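PDB 3V68: DUF2666 domain-containing protein from Pyrococcus furiosus, which is of unknown function, belongs to the DUF2666 family and probably binds double-stranded DNA. Local coordinates for residues 5-10 and 136-141; 18-23 and 125-130; 55-60 and 80-85; 100-105 and 233-238. One frame throughout, in Å; residues are numbered along the deposited sequence.

Contact 1: 5-10 and 136-141; sequences ILEFTA and HINFTA
The imidazole of His-136 meets Thr-9 at its edge: OG1 of Thr-9 lies in the ring plane, 2.8 Å from NE2 of His-136, in a hydrogen bond that either group could donate. Through ND1 the same ring is bonded to the backbone oxygen of Glu-134, and Tyr-132 packs on it edge-to-face. The phenyl groups of Phe-8 and Phe-139 also present edges, CD1 of Phe-8 standing 4.2 Å from CB of Phe-139 close to both ring planes. His-136, Thr-9, Phe-8 and Phe-139 belong to the two central strands of a four-stranded antiparallel sheet, one strand from each DUF2666 region, running 170° apart. Glu-7 with Thr-140 and Thr-9 with Asn-138 are the hydrogen-bonded pairs between these two segments. Leu-6 and Phe-8 occupy the face on which helix 26-43 packs.

On the reverse face the amide of Asn-138 joins Glu-7 to Thr-140. With CG anti to the backbone N (chi1 165°), it reaches Glu-7, where ND2 of Asn-138 donates to OE1 of Glu-7 over 2.8 Å. The acceptor is met on its anti side, with amide and carboxylate planes 67° apart, while OE2 of Glu-7 pairs with Arg-131. OD1 of Asn-138 takes the hydroxyl of Thr-140, OG1 lying 2.7 Å away in the carbonyl plane. A leucine in place of Asn-138 would probably leave OE1 of Glu-7 without this donor and the Thr-140 hydroxyl freer to turn. Toward the end of the pairing, CD1 of Leu-6 settles 3.6 Å from CB of Ala-141.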
loop_
_atom_site.group_PDB
_atom_site.type_symbol
_atom_site.label_atom_id
_atom_site.label_comp_id
_atom_site.label_asym_id
_atom_site.label_seq_id
_atom_site.Cartn_x
_atom_site.Cartn_y
_atom_site.Cartn_z
ATOM N N ILE A 5 11.019 12.977 16.494
ATOM C CA ILE A 5 11.352 11.575 16.294
ATOM C C ILE A 5 10.725 11.099 14.984
ATOM O O ILE A 5 9.642 11.542 14.606
ATOM C CB ILE A 5 10.862 10.702 17.490
ATOM C CG1 ILE A 5 11.418 9.275 17.399
ATOM C CG2 ILE A 5 9.329 10.721 17.597
ATOM C CD1 ILE A 5 11.188 8.424 18.638
ATOM N N LEU A 6 11.423 10.212 14.288
ATOM C CA LEU A 6 10.859 9.563 13.119
ATOM C C LEU A 6 11.449 8.176 13.039
ATOM O O LEU A 6 12.607 8.015 12.666
ATOM C CB LEU A 6 11.165 10.362 11.853
ATOM C CG LEU A 6 10.455 9.974 10.561
ATOM C CD1 LEU A 6 8.946 9.820 10.771
ATOM C CD2 LEU A 6 10.741 11.000 9.481
ATOM N N GLU A 7 10.659 7.176 13.415
ATOM C CA GLU A 7 11.169 5.817 13.500
ATOM C C GLU A 7 10.143 4.753 13.150
ATOM O O GLU A 7 8.932 4.928 13.356
ATOM C CB GLU A 7 11.768 5.534 14.883
ATOM C CG GLU A 7 10.789 5.578 16.039
ATOM C CD GLU A 7 11.385 5.032 17.325
ATOM O OE1 GLU A 7 10.697 4.238 18.001
ATOM O OE2 GLU A 7 12.539 5.394 17.658
ATOM N N PHE A 8 10.653 3.656 12.603
ATOM C CA PHE A 8 9.875 2.457 12.368
ATOM C C PHE A 8 10.677 1.252 12.829
ATOM O O PHE A 8 11.818 1.066 12.410
ATOM C CB PHE A 8 9.521 2.300 10.882
ATOM C CG PHE A 8 8.813 1.015 10.576
ATOM C CD1 PHE A 8 7.468 0.862 10.895
ATOM C CD2 PHE A 8 9.494 -0.058 9.996
ATOM C CE1 PHE A 8 6.805 -0.334 10.639
ATOM C CE2 PHE A 8 8.834 -1.259 9.734
ATOM C CZ PHE A 8 7.490 -1.396 10.056
ATOM N N THR A 9 10.081 0.439 13.694
ATOM C CA THR A 9 10.656 -0.866 14.018
ATOM C C THR A 9 9.567 -1.925 13.979
ATOM O O THR A 9 8.392 -1.633 14.218
ATOM C CB THR A 9 11.394 -0.919 15.394
ATOM O OG1 THR A 9 10.462 -0.754 16.471
ATOM C CG2 THR A 9 12.484 0.147 15.496
ATOM N N ALA A 10 9.967 -3.148 13.652
ATOM C CA ALA A 10 9.066 -4.287 13.660
ATOM C C ALA A 10 9.823 -5.490 14.184
ATOM O O ALA A 10 10.999 -5.677 13.870
ATOM C CB ALA A 10 8.530 -4.563 12.263
ATOM N N HIS A 136 6.353 -6.691 18.214
ATOM C CA HIS A 136 5.630 -5.429 18.056
ATOM C C HIS A 136 5.729 -4.875 16.641
ATOM O O HIS A 136 6.574 -5.295 15.848
ATOM C CB HIS A 136 6.199 -4.371 19.010
ATOM C CG HIS A 136 7.576 -3.918 18.637
ATOM N ND1 HIS A 136 8.707 -4.621 18.990
ATOM C CD2 HIS A 136 8.000 -2.864 17.899
ATOM C CE1 HIS A 136 9.773 -4.003 18.510
ATOM N NE2 HIS A 136 9.371 -2.938 17.838
ATOM N N ILE A 137 4.851 -3.920 16.351
ATOM C CA ILE A 137 4.998 -3.005 15.226
ATOM C C ILE A 137 5.040 -1.607 15.829
ATOM O O ILE A 137 4.241 -1.289 16.708
ATOM C CB ILE A 137 3.797 -3.089 14.246
ATOM C CG1 ILE A 137 3.481 -4.546 13.853
ATOM C CG2 ILE A 137 4.024 -2.182 13.024
ATOM C CD1 ILE A 137 4.555 -5.255 13.045
ATOM N N ASN A 138 5.968 -0.774 15.367
ATOM C CA ASN A 138 6.099 0.585 15.891
ATOM C C ASN A 138 6.429 1.622 14.817
ATOM O O ASN A 138 7.538 1.633 14.277
ATOM C CB ASN A 138 7.140 0.617 17.024
ATOM C CG ASN A 138 7.592 2.024 17.373
ATOM O OD1 ASN A 138 6.787 2.955 17.442
ATOM N ND2 ASN A 138 8.896 2.186 17.587
ATOM N N PHE A 139 5.455 2.477 14.507
ATOM C CA PHE A 139 5.691 3.679 13.709
ATOM C C PHE A 139 5.431 4.890 14.588
ATOM O O PHE A 139 4.301 5.120 15.022
ATOM C CB PHE A 139 4.788 3.729 12.468
ATOM C CG PHE A 139 5.011 4.946 11.597
ATOM C CD1 PHE A 139 5.939 4.910 10.567
ATOM C CD2 PHE A 139 4.300 6.129 11.815
ATOM C CE1 PHE A 139 6.157 6.019 9.756
ATOM C CE2 PHE A 139 4.512 7.252 11.015
ATOM C CZ PHE A 139 5.449 7.196 9.980
ATOM N N THR A 140 6.475 5.671 14.837
ATOM C CA THR A 140 6.359 6.854 15.677
ATOM C C THR A 140 6.947 8.044 14.944
ATOM O O THR A 140 8.096 8.001 14.494
ATOM C CB THR A 140 7.056 6.648 17.046
ATOM O OG1 THR A 140 6.410 5.587 17.753
ATOM C CG2 THR A 140 6.990 7.911 17.892
ATOM N N ALA A 141 6.141 9.091 14.807
ATOM C CA ALA A 141 6.554 10.302 14.119
ATOM C C ALA A 141 6.143 11.537 14.894
ATOM O O ALA A 141 4.976 11.691 15.260
ATOM C CB ALA A 141 5.959 10.343 12.713
#

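Contact 2: 18-23 and 125-130; sequences GENVED and GLKIQP
NZ of Lys-127 donates to OD1 of Asn-20 over 2.7 Å, approaching about 20° off the plane of the amide carbonyl. The lysine comes in nearly square to the asparagine side chain: it is extended as far as CE and then bends (chi4 -74°), which turns its ammonium group onto the oxygen. At the other end of the same amide, ND2 of Asn-20 donates to OE2 of Glu-22 over 3.1 Å, almost within the amide plane and onto the anti lone pair of the carboxylate. This bond should fix the rotation of the amide and keep OD1 turned to the lysine. Glu-22 itself makes only a long salt bridge to Lys-127, with OE2 of Glu-22 3.7 Å from NZ of Lys-127. CG2 of Ile-128 rests against the amide, 3.6 Å from CG of Asn-20.

The backbones meet in a single bridge at Gly-18 and Leu-126. N of Gly-18 donates to O of Gly-125 at 3.0 Å, and N of Lys-127 donates back to O of Gly-18 at 2.8 Å. A beta carbon on Gly-18 would run into O of Ile-128. The loop thus touches strand 15-20, an outermost strand of the sheet, at one bridge and runs off at an angle to it (52° between the touching parts), with Leu-126 and Pro-130 on Ile-16, while Ile-128 reaches Glu-7 and Thr-9 of neighbouring strand 5-12; it connects helix 91-110 to strand 136-143.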
loop_
_atom_site.group_PDB
_atom_site.type_symbol
_atom_site.label_atom_id
_atom_site.label_comp_id
_atom_site.label_asym_id
_atom_site.label_seq_id
_atom_site.Cartn_x
_atom_site.Cartn_y
_atom_site.Cartn_z
ATOM N N GLY A 18 14.504 -2.220 11.631
ATOM C CA GLY A 18 14.414 -0.918 12.286
ATOM C C GLY A 18 15.115 0.163 11.497
ATOM O O GLY A 18 16.215 -0.044 10.974
ATOM N N GLU A 19 14.471 1.322 11.400
ATOM C CA GLU A 19 15.066 2.475 10.733
ATOM C C GLU A 19 14.534 3.759 11.348
ATOM O O GLU A 19 13.405 3.804 11.828
ATOM C CB GLU A 19 14.773 2.441 9.230
ATOM C CG GLU A 19 15.642 3.373 8.400
ATOM C CD GLU A 19 15.747 2.938 6.953
ATOM O OE1 GLU A 19 15.240 3.666 6.076
ATOM O OE2 GLU A 19 16.342 1.870 6.701
ATOM N N ASN A 20 15.366 4.793 11.347
ATOM C CA ASN A 20 14.949 6.109 11.801
ATOM C C ASN A 20 15.593 7.196 10.958
ATOM O O ASN A 20 16.467 6.922 10.131
ATOM C CB ASN A 20 15.302 6.306 13.282
ATOM C CG ASN A 20 16.796 6.431 13.514
ATOM O OD1 ASN A 20 17.600 5.983 12.698
ATOM N ND2 ASN A 20 17.175 7.038 14.635
ATOM N N VAL A 21 15.142 8.425 11.166
ATOM C CA VAL A 21 15.775 9.598 10.586
ATOM C C VAL A 21 16.444 10.366 11.714
ATOM O O VAL A 21 15.870 10.518 12.792
ATOM C CB VAL A 21 14.749 10.484 9.848
ATOM C CG1 VAL A 21 15.390 11.780 9.356
ATOM C CG2 VAL A 21 14.164 9.718 8.684
ATOM N N GLU A 22 17.669 10.819 11.465
ATOM C CA GLU A 22 18.396 11.637 12.431
ATOM C C GLU A 22 18.792 12.979 11.821
ATOM O O GLU A 22 18.973 13.965 12.537
ATOM C CB GLU A 22 19.620 10.886 12.956
ATOM C CG GLU A 22 19.255 9.746 13.898
ATOM C CD GLU A 22 20.442 8.890 14.294
ATOM O OE1 GLU A 22 21.572 9.416 14.348
ATOM O OE2 GLU A 22 20.233 7.687 14.563
ATOM N N ASP A 23 18.917 13.001 10.497
ATOM C CA ASP A 23 19.188 14.220 9.751
ATOM C C ASP A 23 17.895 14.619 9.043
ATOM O O ASP A 23 17.569 14.073 7.987
ATOM C CB ASP A 23 20.324 13.983 8.751
ATOM C CG ASP A 23 20.845 15.270 8.124
ATOM O OD1 ASP A 23 20.297 16.359 8.392
ATOM O OD2 ASP A 23 21.821 15.187 7.352
ATOM N N GLY A 125 17.351 -4.269 7.402
ATOM C CA GLY A 125 18.244 -4.391 8.547
ATOM C C GLY A 125 17.772 -3.626 9.763
ATOM O O GLY A 125 16.680 -3.048 9.769
ATOM N N LEU A 126 18.609 -3.633 10.792
ATOM C CA LEU A 126 18.338 -2.939 12.042
ATOM C C LEU A 126 19.285 -1.756 12.213
ATOM O O LEU A 126 20.329 -1.879 12.858
ATOM C CB LEU A 126 18.494 -3.905 13.219
ATOM C CG LEU A 126 17.342 -4.844 13.562
ATOM C CD1 LEU A 126 17.849 -5.960 14.462
ATOM C CD2 LEU A 126 16.207 -4.084 14.237
ATOM N N LYS A 127 18.930 -0.615 11.623
ATOM C CA LYS A 127 19.727 0.611 11.752
ATOM C C LYS A 127 19.748 1.029 13.219
ATOM O O LYS A 127 20.786 1.426 13.756
ATOM C CB LYS A 127 19.144 1.726 10.877
ATOM C CG LYS A 127 19.877 3.071 10.944
ATOM C CD LYS A 127 19.149 4.112 10.099
ATOM C CE LYS A 127 19.927 5.415 9.972
ATOM N NZ LYS A 127 19.901 6.229 11.218
ATOM N N ILE A 128 18.577 0.944 13.842
ATOM C CA ILE A 128 18.422 1.079 15.277
ATOM C C ILE A 128 17.873 -0.245 15.784
ATOM O O ILE A 128 17.298 -1.019 15.011
ATOM C CB ILE A 128 17.460 2.240 15.649
ATOM C CG1 ILE A 128 16.102 2.080 14.945
ATOM C CG2 ILE A 128 18.102 3.581 15.312
ATOM C CD1 ILE A 128 15.008 2.999 15.460
ATOM N N GLN A 129 18.065 -0.518 17.071
ATOM C CA GLN A 129 17.493 -1.716 17.676
ATOM C C GLN A 129 15.989 -1.511 17.883
ATOM O O GLN A 129 15.530 -0.365 17.930
ATOM C CB GLN A 129 18.209 -2.069 18.987
ATOM C CG GLN A 129 18.029 -1.082 20.136
ATOM C CD GLN A 129 18.437 -1.678 21.474
ATOM O OE1 GLN A 129 19.250 -1.104 22.201
ATOM N NE2 GLN A 129 17.880 -2.841 21.801
ATOM N N PRO A 130 15.213 -2.610 17.981
ATOM C CA PRO A 130 13.772 -2.468 18.198
ATOM C C PRO A 130 13.467 -1.716 19.494
ATOM O O PRO A 130 14.145 -1.925 20.505
ATOM C CB PRO A 130 13.288 -3.917 18.288
ATOM C CG PRO A 130 14.299 -4.701 17.531
ATOM C CD PRO A 130 15.602 -4.026 17.827
#

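Contact 3: 55-60 and 80-85; sequences NGLLSI and RQIGRL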
loop_
_atom_site.group_PDB
_atom_site.type_symbol
_atom_site.label_atom_id
_atom_site.label_comp_id
_atom_site.label_asym_id
_atom_site.label_seq_id
_atom_site.Cartn_x
_atom_site.Cartn_y
_atom_site.Cartn_z
ATOM N N ASN A 55 -1.733 -17.503 -0.759
ATOM C CA ASN A 55 -1.001 -18.323 -1.723
ATOM C C ASN A 55 -1.769 -18.461 -3.036
ATOM O O ASN A 55 -1.205 -18.276 -4.114
ATOM C CB ASN A 55 -0.667 -19.696 -1.134
ATOM C CG ASN A 55 0.393 -19.624 -0.046
ATOM O OD1 ASN A 55 0.165 -20.054 1.085
ATOM N ND2 ASN A 55 1.558 -19.073 -0.382
ATOM N N GLY A 56 -3.063 -18.755 -2.931
ATOM C CA GLY A 56 -3.941 -18.822 -4.092
ATOM C C GLY A 56 -4.057 -17.489 -4.806
ATOM O O GLY A 56 -4.029 -17.429 -6.036
ATOM N N LEU A 57 -4.179 -16.416 -4.026
ATOM C CA LEU A 57 -4.330 -15.069 -4.576
ATOM C C LEU A 57 -3.148 -14.668 -5.450
ATOM O O LEU A 57 -3.329 -14.216 -6.581
ATOM C CB LEU A 57 -4.535 -14.047 -3.451
ATOM C CG LEU A 57 -4.692 -12.574 -3.848
ATOM C CD1 LEU A 57 -5.982 -12.328 -4.630
ATOM C CD2 LEU A 57 -4.637 -11.706 -2.603
ATOM N N LEU A 58 -1.944 -14.852 -4.919
ATOM C CA LEU A 58 -0.723 -14.470 -5.624
ATOM C C LEU A 58 -0.347 -15.457 -6.733
ATOM O O LEU A 58 0.596 -15.218 -7.492
ATOM C CB LEU A 58 0.428 -14.280 -4.630
ATOM C CG LEU A 58 0.219 -13.233 -3.523
ATOM C CD1 LEU A 58 1.406 -13.211 -2.569
ATOM C CD2 LEU A 58 -0.040 -11.841 -4.091
ATOM N N SER A 59 -1.098 -16.554 -6.829
ATOM C CA SER A 59 -0.919 -17.536 -7.902
ATOM C C SER A 59 -1.829 -17.272 -9.103
ATOM O O SER A 59 -1.741 -17.972 -10.116
ATOM C CB SER A 59 -1.138 -18.959 -7.377
ATOM O OG SER A 59 -0.154 -19.301 -6.420
ATOM N N ILE A 60 -2.702 -16.270 -8.989
ATOM C CA ILE A 60 -3.583 -15.877 -10.095
ATOM C C ILE A 60 -2.742 -15.344 -11.251
ATOM O O ILE A 60 -1.870 -14.492 -11.056
ATOM C CB ILE A 60 -4.641 -14.826 -9.662
ATOM C CG1 ILE A 60 -5.618 -15.431 -8.645
ATOM C CG2 ILE A 60 -5.407 -14.278 -10.876
ATOM C CD1 ILE A 60 -6.563 -14.425 -8.013
ATOM N N ARG A 80 -14.349 -12.775 -9.630
ATOM C CA ARG A 80 -14.870 -14.079 -9.212
ATOM C C ARG A 80 -13.760 -14.966 -8.633
ATOM O O ARG A 80 -13.957 -15.626 -7.605
ATOM C CB ARG A 80 -15.575 -14.757 -10.392
ATOM C CG ARG A 80 -16.274 -16.081 -10.080
ATOM C CD ARG A 80 -17.369 -16.411 -11.106
ATOM N NE ARG A 80 -16.998 -16.087 -12.489
ATOM C CZ ARG A 80 -17.437 -15.025 -13.166
ATOM N NH1 ARG A 80 -18.275 -14.159 -12.603
ATOM N NH2 ARG A 80 -17.035 -14.821 -14.414
ATOM N N GLN A 81 -12.599 -14.967 -9.289
ATOM C CA GLN A 81 -11.421 -15.697 -8.799
ATOM C C GLN A 81 -11.012 -15.239 -7.403
ATOM O O GLN A 81 -10.721 -16.062 -6.535
ATOM C CB GLN A 81 -10.229 -15.540 -9.752
ATOM C CG GLN A 81 -10.329 -16.305 -11.062
ATOM C CD GLN A 81 -9.093 -16.123 -11.929
ATOM O OE1 GLN A 81 -9.080 -15.297 -12.839
ATOM N NE2 GLN A 81 -8.040 -16.885 -11.635
ATOM N N ILE A 82 -10.993 -13.924 -7.193
ATOM C CA ILE A 82 -10.636 -13.356 -5.897
ATOM C C ILE A 82 -11.666 -13.731 -4.828
ATOM O O ILE A 82 -11.299 -14.116 -3.718
ATOM C CB ILE A 82 -10.454 -11.816 -5.979
ATOM C CG1 ILE A 82 -9.273 -11.472 -6.892
ATOM C CG2 ILE A 82 -10.248 -11.211 -4.588
ATOM C CD1 ILE A 82 -9.173 -9.998 -7.272
ATOM N N GLY A 83 -12.949 -13.622 -5.174
ATOM C CA GLY A 83 -14.040 -13.963 -4.264
ATOM C C GLY A 83 -13.927 -15.379 -3.734
ATOM O O GLY A 83 -14.176 -15.636 -2.556
ATOM N N ARG A 84 -13.520 -16.291 -4.609
ATOM C CA ARG A 84 -13.352 -17.700 -4.238
ATOM C C ARG A 84 -12.223 -17.944 -3.243
ATOM O O ARG A 84 -12.157 -19.000 -2.610
ATOM C CB ARG A 84 -13.179 -18.558 -5.489
ATOM C CG ARG A 84 -14.492 -18.768 -6.182
ATOM C CD ARG A 84 -14.373 -19.456 -7.508
ATOM N NE ARG A 84 -15.711 -19.824 -7.957
ATOM C CZ ARG A 84 -16.041 -20.121 -9.207
ATOM N NH1 ARG A 84 -15.133 -20.096 -10.171
ATOM N NH2 ARG A 84 -17.295 -20.443 -9.489
ATOM N N LEU A 85 -11.340 -16.963 -3.102
ATOM C CA LEU A 85 -10.203 -17.078 -2.205
ATOM C C LEU A 85 -10.447 -16.387 -0.860
ATOM O O LEU A 85 -9.572 -16.381 0.005
ATOM C CB LEU A 85 -8.947 -16.523 -2.886
ATOM C CG LEU A 85 -8.495 -17.267 -4.149
ATOM C CD1 LEU A 85 -7.617 -16.381 -5.004
ATOM C CD2 LEU A 85 -7.776 -18.574 -3.811
#
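The closing turns of helices 54-58 and 76-83 come together with CA of Leu-57 6.6 Å from CA of Leu-85. This is apolar helix-end packing in the helical part of the fold, where Leu-57 and Ile-82 both also touch Ala-101 of helix 91-110. Leu-85 enters with its two methyls apart: CD1 of Leu-85 approaches CA of Leu-57 to 3.6 Å, and CD2 lies over Gly-56, where a beta carbon would collide with it.

Ile-60, just beyond helix 54-58, adds a second set of contacts. Its CG1 lies anti to the carbonyl carbon (chi1 -66°), carrying CD1 to where it meets both Leu-85 and Ile-82; Ile-60 and Leu-85 lie alongside, pointing oppositely, whereas Ile-82 stands roughly perpendicular to Ile-60. CD1 of Ile-60 is 3.7 Å from CD1 of Leu-85 and 4.2 Å from CG1 of Ile-82. Replacing Ile-60 with an alanine would probably open a gap beside CD1 of Leu-85, a methyl then packed in this contact on Gly-56 and Leu-57 alone. CG1 of Ile-82 is shared, for CD1 of Leu-57 reaches it too, at 4.1 Å. At the margin, NE2 of Gln-81 approaches CG2 of Ile-60 to 3.8 Å.

Contact 4: 100-105 and 233-238; sequences VAKAVL and LGLKVD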
loop_
_atom_site.group_PDB
_atom_site.type_symbol
_atom_site.label_atom_id
_atom_site.label_comp_id
_atom_site.label_asym_id
_atom_site.label_seq_id
_atom_site.Cartn_x
_atom_site.Cartn_y
_atom_site.Cartn_z
ATOM N N VAL A 100 -9.718 -5.674 -0.343
ATOM C CA VAL A 100 -8.380 -5.819 0.232
ATOM C C VAL A 100 -7.521 -6.774 -0.601
ATOM O O VAL A 100 -6.396 -6.433 -0.973
ATOM C CB VAL A 100 -8.448 -6.283 1.708
ATOM C CG1 VAL A 100 -7.063 -6.690 2.240
ATOM C CG2 VAL A 100 -9.043 -5.176 2.563
ATOM N N ALA A 101 -8.064 -7.956 -0.898
ATOM C CA ALA A 101 -7.366 -8.955 -1.715
ATOM C C ALA A 101 -7.019 -8.401 -3.090
ATOM O O ALA A 101 -5.914 -8.613 -3.597
ATOM C CB ALA A 101 -8.207 -10.223 -1.845
ATOM N N LYS A 102 -7.963 -7.673 -3.683
ATOM C CA LYS A 102 -7.763 -7.044 -4.988
ATOM C C LYS A 102 -6.607 -6.041 -4.958
ATOM O O LYS A 102 -5.818 -5.980 -5.893
ATOM C CB LYS A 102 -9.053 -6.360 -5.438
ATOM C CG LYS A 102 -9.083 -5.910 -6.887
ATOM C CD LYS A 102 -10.417 -5.238 -7.162
ATOM C CE LYS A 102 -10.414 -4.489 -8.474
ATOM N NZ LYS A 102 -11.725 -3.820 -8.711
ATOM N N ALA A 103 -6.503 -5.267 -3.879
ATOM C CA ALA A 103 -5.407 -4.304 -3.726
ATOM C C ALA A 103 -4.051 -4.995 -3.607
ATOM O O ALA A 103 -3.054 -4.500 -4.132
ATOM C CB ALA A 103 -5.644 -3.392 -2.527
ATOM N N VAL A 104 -4.024 -6.135 -2.914
ATOM C CA VAL A 104 -2.799 -6.923 -2.772
ATOM C C VAL A 104 -2.373 -7.459 -4.136
ATOM O O VAL A 104 -1.210 -7.325 -4.532
ATOM C CB VAL A 104 -2.983 -8.081 -1.752
ATOM C CG1 VAL A 104 -1.859 -9.101 -1.863
ATOM C CG2 VAL A 104 -3.052 -7.525 -0.341
ATOM N N LEU A 105 -3.328 -8.044 -4.854
ATOM C CA LEU A 105 -3.064 -8.588 -6.181
ATOM C C LEU A 105 -2.612 -7.494 -7.156
ATOM O O LEU A 105 -1.642 -7.667 -7.887
ATOM C CB LEU A 105 -4.300 -9.316 -6.723
ATOM C CG LEU A 105 -4.160 -9.978 -8.096
ATOM C CD1 LEU A 105 -3.097 -11.071 -8.058
ATOM C CD2 LEU A 105 -5.491 -10.534 -8.578
ATOM N N LEU A 233 -9.755 3.401 -12.994
ATOM C CA LEU A 233 -10.189 2.039 -13.304
ATOM C C LEU A 233 -10.783 1.336 -12.083
ATOM O O LEU A 233 -11.200 0.176 -12.169
ATOM C CB LEU A 233 -9.008 1.220 -13.838
ATOM C CG LEU A 233 -8.568 1.380 -15.297
ATOM C CD1 LEU A 233 -7.881 2.716 -15.540
ATOM C CD2 LEU A 233 -7.641 0.235 -15.672
ATOM N N GLY A 234 -10.812 2.032 -10.950
ATOM C CA GLY A 234 -11.284 1.462 -9.689
ATOM C C GLY A 234 -10.256 0.545 -9.054
ATOM O O GLY A 234 -10.598 -0.326 -8.247
ATOM N N LEU A 235 -8.993 0.733 -9.428
ATOM C CA LEU A 235 -7.913 -0.089 -8.900
ATOM C C LEU A 235 -7.130 0.640 -7.822
ATOM O O LEU A 235 -6.957 1.859 -7.881
ATOM C CB LEU A 235 -6.970 -0.519 -10.028
ATOM C CG LEU A 235 -7.536 -1.468 -11.093
ATOM C CD1 LEU A 235 -6.554 -1.634 -12.240
ATOM C CD2 LEU A 235 -7.922 -2.831 -10.514
ATOM N N LYS A 236 -6.655 -0.121 -6.837
ATOM C CA LYS A 236 -5.858 0.423 -5.736
ATOM C C LYS A 236 -4.600 -0.399 -5.565
ATOM O O LYS A 236 -4.616 -1.604 -5.802
ATOM C CB LYS A 236 -6.650 0.381 -4.428
ATOM C CG LYS A 236 -7.862 1.287 -4.382
ATOM C CD LYS A 236 -8.645 1.038 -3.108
ATOM C CE LYS A 236 -9.727 2.083 -2.900
ATOM N NZ LYS A 236 -10.395 1.910 -1.579
ATOM N N VAL A 237 -3.523 0.249 -5.125
ATOM C CA VAL A 237 -2.275 -0.454 -4.815
ATOM C C VAL A 237 -1.887 -0.304 -3.344
ATOM O O VAL A 237 -0.889 -0.878 -2.887
ATOM C CB VAL A 237 -1.099 -0.023 -5.726
ATOM C CG1 VAL A 237 -1.306 -0.519 -7.157
ATOM C CG2 VAL A 237 -0.877 1.498 -5.682
ATOM N N ASP A 238 -2.677 0.478 -2.610
ATOM C CA ASP A 238 -2.529 0.620 -1.161
ATOM C C ASP A 238 -3.748 -0.026 -0.500
ATOM O O ASP A 238 -4.884 0.350 -0.795
ATOM C CB ASP A 238 -2.389 2.104 -0.765
ATOM C CG ASP A 238 -1.207 2.794 -1.449
ATOM O OD1 ASP A 238 -0.098 2.211 -1.460
ATOM O OD2 ASP A 238 -1.379 3.925 -1.974
HETATM O O HOH W 1 -12.084 -2.219 -10.879
#
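Lys-102 passes almost perpendicularly over the side chain of Leu-235, CE of the lysine lying 3.6 Å from CD2 of the leucine. The lysine leaves its helix with CG anti to the backbone N (chi1 -168°) and stays extended throughout, so that the aliphatic part reaches Leu-235 and the ammonium group goes on past it. There NZ of Lys-102 donates to a water at 2.7 Å, and this water in turn donates to O of Leu-233 at 2.9 Å. The carbonyl lies just beyond the C-terminal end of helix 219-231, a setting that would probably favour the positive charge. Leu-235 also touches Leu-70 and Leu-73 of helix 66-73.

Further along, Ala-103 points its methyl at the passing chain, and the small side chain allows a close backbone approach, with CA of Ala-103 5.1 Å from CA of Val-237. A CA-H...O contact forms here, CA of Ala-103 standing 3.5 Å from O of Lys-236. Beyond its CB, which comes 4.3 Å from CB of Ala-103, Lys-236 leads away to a salt bridge with Glu-99. Asp-238 likewise points away from the segment 100-105, and its carboxylate is held by Arg-107 and Arg-227.

Gly-234, with its positive phi (77°), ends the preceding helix in a Schellman motif. The chain then continues as a loop, extended at Leu-235 and Lys-236, toward helix 241-248, laid across helix 91-110 and so joining parts of the two DUF2666 regions.

How the contacts relate
The contacts fall into two pairs. Contacts 1 and 2, with centres 9 Å apart, share the four-stranded sheet, where strands 5-12 and 15-20 are neighbours. The centres of contacts 3 and 4 are about 13 Å apart, and the two meet at helix 91-110. Contacts 1 and 3 lie on opposite sides of the chain's centre, 32 Å from centre to centre. Along the sequence contact 1 encloses contact 2, which encloses contact 3, while contact 4 begins inside contact 1 and ends beyond it. Contacts 1 and 4 thus join the two DUF2666 regions at separate places, one through the sheet and the other among the helices.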